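Local coordinates for Lin1909 protein (Listeria innocua, PDB 3FIJ) that is uncharacterised but probably acts as a gamma-glutamyl-gamma-aminobutyrate hydrolase of the class I glutamine amidotransferase type, and binds manganese, at residues A[99-102]-A[103-107]; A[156-159]-A[160-164]. All blocks are in the same frame, centred on the assembly; numbering follows the deposited sequence.

Both contacts are local ones within a single chain, and they lie at different places in the same fold. Interaction 1 is a turn of helix 91-106, packed beside the parallel strands of the mixed sheet; interaction 2 is the turn that leaves strand 154-158, in the antiparallel part of that sheet. Their centres are 25 Å apart and their nearest atoms about 14 Å, so they do not touch. Only interaction 2 comes near the manganese site: the side chain of Leu164 is about 7 Å from that of the metal ligand Glu201 and about 12 Å from the ion itself. Interaction 1 lies away from the metal ligands.

Interaction 1 (A[99-102]-A[103-107]); sequences ALVR and AALDA
Four consecutive i to i+4 backbone hydrogen bonds tie 99-102 to 103-107 as one alpha-helical stretch: Ala103 N to Ala99 O, Ala104 N to Leu100 O, Leu105 N to Val101 O and Asp106 N to Arg102 O. The shortest has Leu105 N 2.7 Å from Val101 O, and Leu105 also packs its side chain against that carbonyl oxygen, with CG 3.1 Å from Val101 O. Its CG stands anti to the carbonyl carbon (chi1 -79°), which sends the branch back along the helix; there Leu105 CD1 comes within 4.5 Å of Val101 CG2, a loose apolar touch one turn apart. The methyl of Ala104 sits similarly against the preceding turn, with CB 3.2 Å from Leu100 O.

This is the C-terminal half of helix 91-106, which flanks the central sheet in the alpha/beta fold of the class I glutamine amidotransferases. Val101 and Ala104 meet Leu67 and Leu65 of strand 64-67, while Leu100 and Ala103 pack on Ile59 of helix 55-60. Val101 also reaches Leu120 and Ala124 of helix 116-124.

The Arg102 chain is extended from CG to NE, and NH2 hydrogen-bonds to Ala124 O, joining this helix to helix 116-124. One turn on, Asp106 CB lies 3.4 Å from Arg102 O.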
# COMPACT_ATOMS: atom_id res chain seq x y z
N ALA A 99 -1.69 39.29 -2.46
CA ALA A 99 -2.56 40.32 -1.90
C ALA A 99 -2.25 40.54 -0.42
O ALA A 99 -2.35 41.66 0.08
CB ALA A 99 -4.03 39.93 -2.08
N LEU A 100 -1.88 39.47 0.29
CA LEU A 100 -1.56 39.58 1.71
C LEU A 100 -0.29 40.39 1.96
O LEU A 100 -0.30 41.29 2.81
CB LEU A 100 -1.40 38.20 2.37
CG LEU A 100 -2.62 37.32 2.69
CD1 LEU A 100 -2.14 36.01 3.32
CD2 LEU A 100 -3.55 38.03 3.63
N VAL A 101 0.80 40.09 1.26
CA VAL A 101 2.04 40.83 1.50
C VAL A 101 1.87 42.31 1.15
O VAL A 101 2.38 43.18 1.87
CB VAL A 101 3.27 40.26 0.72
CG1 VAL A 101 3.21 38.73 0.68
CG2 VAL A 101 3.37 40.85 -0.66
N ARG A 102 1.15 42.60 0.08
CA ARG A 102 0.91 43.99 -0.30
C ARG A 102 0.11 44.72 0.78
O ARG A 102 0.45 45.84 1.17
CB ARG A 102 0.18 44.05 -1.65
CG ARG A 102 1.09 43.63 -2.80
CD ARG A 102 0.39 43.46 -4.15
NE ARG A 102 1.37 43.07 -5.17
CZ ARG A 102 1.08 42.78 -6.43
NH1 ARG A 102 -0.18 42.85 -6.86
NH2 ARG A 102 2.05 42.43 -7.26
N ALA A 103 -0.93 44.07 1.29
CA ALA A 103 -1.74 44.67 2.34
C ALA A 103 -0.91 44.80 3.62
O ALA A 103 -1.07 45.77 4.37
CB ALA A 103 -2.99 43.82 2.61
N ALA A 104 -0.03 43.83 3.87
CA ALA A 104 0.83 43.83 5.05
C ALA A 104 1.88 44.93 4.94
O ALA A 104 2.22 45.60 5.91
CB ALA A 104 1.52 42.47 5.20
N LEU A 105 2.40 45.11 3.73
CA LEU A 105 3.39 46.15 3.49
C LEU A 105 2.71 47.50 3.70
O LEU A 105 3.24 48.38 4.38
CB LEU A 105 3.93 46.03 2.06
CG LEU A 105 4.99 44.94 1.89
CD1 LEU A 105 5.30 44.73 0.42
CD2 LEU A 105 6.24 45.33 2.67
N ASP A 106 1.51 47.65 3.13
CA ASP A 106 0.77 48.89 3.26
C ASP A 106 0.50 49.26 4.72
O ASP A 106 0.34 50.44 5.06
CB ASP A 106 -0.55 48.81 2.50
CG ASP A 106 -1.29 50.15 2.46
OD1 ASP A 106 -2.43 50.19 1.95
OD2 ASP A 106 -0.72 51.15 2.94
N ALA A 107 0.45 48.25 5.59
CA ALA A 107 0.19 48.48 7.01
C ALA A 107 1.48 48.56 7.82
O ALA A 107 1.45 48.83 9.02
CB ALA A 107 -0.70 47.37 7.55

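Interaction 2 (A[156-159]-A[160-164])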
# COMPACT_ATOMS: atom_id res chain seq x y z
N ILE A 156 25.48 27.74 5.15
CA ILE A 156 25.26 29.04 4.53
C ILE A 156 26.16 30.15 5.04
O ILE A 156 26.45 30.23 6.23
CB ILE A 156 23.81 29.50 4.74
CG1 ILE A 156 23.50 29.53 6.24
CG2 ILE A 156 22.87 28.58 3.99
CD1 ILE A 156 22.10 30.02 6.60
N ASP A 157 26.61 30.99 4.11
CA ASP A 157 27.45 32.14 4.43
C ASP A 157 26.47 33.26 4.75
O ASP A 157 25.55 33.53 3.97
CB ASP A 157 28.31 32.51 3.23
CG ASP A 157 29.18 31.37 2.75
OD1 ASP A 157 30.13 31.00 3.47
OD2 ASP A 157 28.91 30.83 1.66
N ILE A 158 26.66 33.90 5.89
CA ILE A 158 25.77 34.96 6.32
C ILE A 158 26.38 36.34 6.22
O ILE A 158 27.54 36.54 6.55
CB ILE A 158 25.32 34.71 7.78
CG1 ILE A 158 24.65 33.33 7.87
CG2 ILE A 158 24.38 35.80 8.24
CD1 ILE A 158 24.19 32.95 9.26
N GLU A 159 25.58 37.30 5.76
CA GLU A 159 26.02 38.68 5.64
C GLU A 159 26.13 39.21 7.07
O GLU A 159 25.11 39.41 7.72
CB GLU A 159 24.98 39.47 4.84
CG GLU A 159 25.28 40.94 4.70
CD GLU A 159 26.68 41.19 4.18
OE1 GLU A 159 27.02 40.58 3.14
OE2 GLU A 159 27.42 41.97 4.81
N PRO A 160 27.36 39.45 7.57
CA PRO A 160 27.59 39.95 8.94
C PRO A 160 26.80 41.18 9.36
O PRO A 160 26.51 41.37 10.54
CB PRO A 160 29.10 40.20 8.96
CG PRO A 160 29.41 40.53 7.54
CD PRO A 160 28.61 39.50 6.80
N THR A 161 26.45 42.02 8.39
CA THR A 161 25.69 43.24 8.65
C THR A 161 24.19 43.01 8.58
O THR A 161 23.41 43.93 8.81
CB THR A 161 26.01 44.32 7.60
OG1 THR A 161 25.89 43.74 6.29
CG2 THR A 161 27.41 44.88 7.80
N SER A 162 23.77 41.78 8.27
CA SER A 162 22.35 41.48 8.12
C SER A 162 21.56 41.18 9.39
O SER A 162 22.12 40.83 10.43
CB SER A 162 22.18 40.30 7.17
OG SER A 162 22.50 39.08 7.82
N GLU A 163 20.25 41.33 9.27
CA GLU A 163 19.33 41.05 10.37
C GLU A 163 19.56 39.59 10.74
O GLU A 163 19.63 39.24 11.92
CB GLU A 163 17.89 41.25 9.89
CG GLU A 163 16.81 41.03 10.95
CD GLU A 163 16.64 42.22 11.89
OE1 GLU A 163 16.84 43.36 11.44
OE2 GLU A 163 16.30 42.00 13.08
N LEU A 164 19.68 38.74 9.72
CA LEU A 164 19.88 37.31 9.93
C LEU A 164 21.06 37.08 10.86
O LEU A 164 20.98 36.25 11.78
CB LEU A 164 20.15 36.59 8.60
CG LEU A 164 20.20 35.07 8.67
CD1 LEU A 164 18.86 34.54 9.18
CD2 LEU A 164 20.52 34.49 7.30
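Glu159 and Thr161 lie side by side and point the same way, so that the hydroxyl of Thr161 meets the carboxylate of Glu159: Thr161 OG1 donates to Glu159 OE2 over 2.8 Å, on the anti side of the carboxylate and 22° out of its plane. The glutamate chain starts out anti to its backbone N but bends at chi2 (52°), and this fold brings the carboxylate back beside the turn. Thr161 OG1 also approaches Glu159 CG at 3.3 Å. Pro160 is set obliquely to the glutamate chain, its CD 3.4 Å from Glu159 OE2.

On the backbone, Glu159 O takes two hydrogen bonds from Ser162. Ser162 N lies 2.8 Å from Glu159 O, above the carbonyl plane, whereas Ser162 OG comes to Glu159 O in the plane at 2.6 Å. Ser162 OG stands between its own N and carbonyl carbon (chi1 76°), which turns it back to Glu159 O; it is also hydrogen-bonded to Ala165 N, so the hydroxyl bridges the turn and the residues that follow.

Residues 159-162 form a type I beta turn by which the chain leaves strand 154-158, part of the antiparallel portion of the mixed sheet. Beyond it, the amides of Glu163 and Leu164 both hydrogen-bond to the carboxylate of Glu204 on strand 200-205.

On the buried side, Ile158 and Leu164 cross at about a right angle, methyl to methyl, with Ile158 CG2 4.2 Å from Leu164 CD2. The same Ile158 CG2 lies 3.8 Å from Ser162 OG. Leu164 continues onto Ala193 of the adjacent strand 189-195 and Ala202 of strand 200-205 beyond it, and Ile158 onto Ala165 and His168.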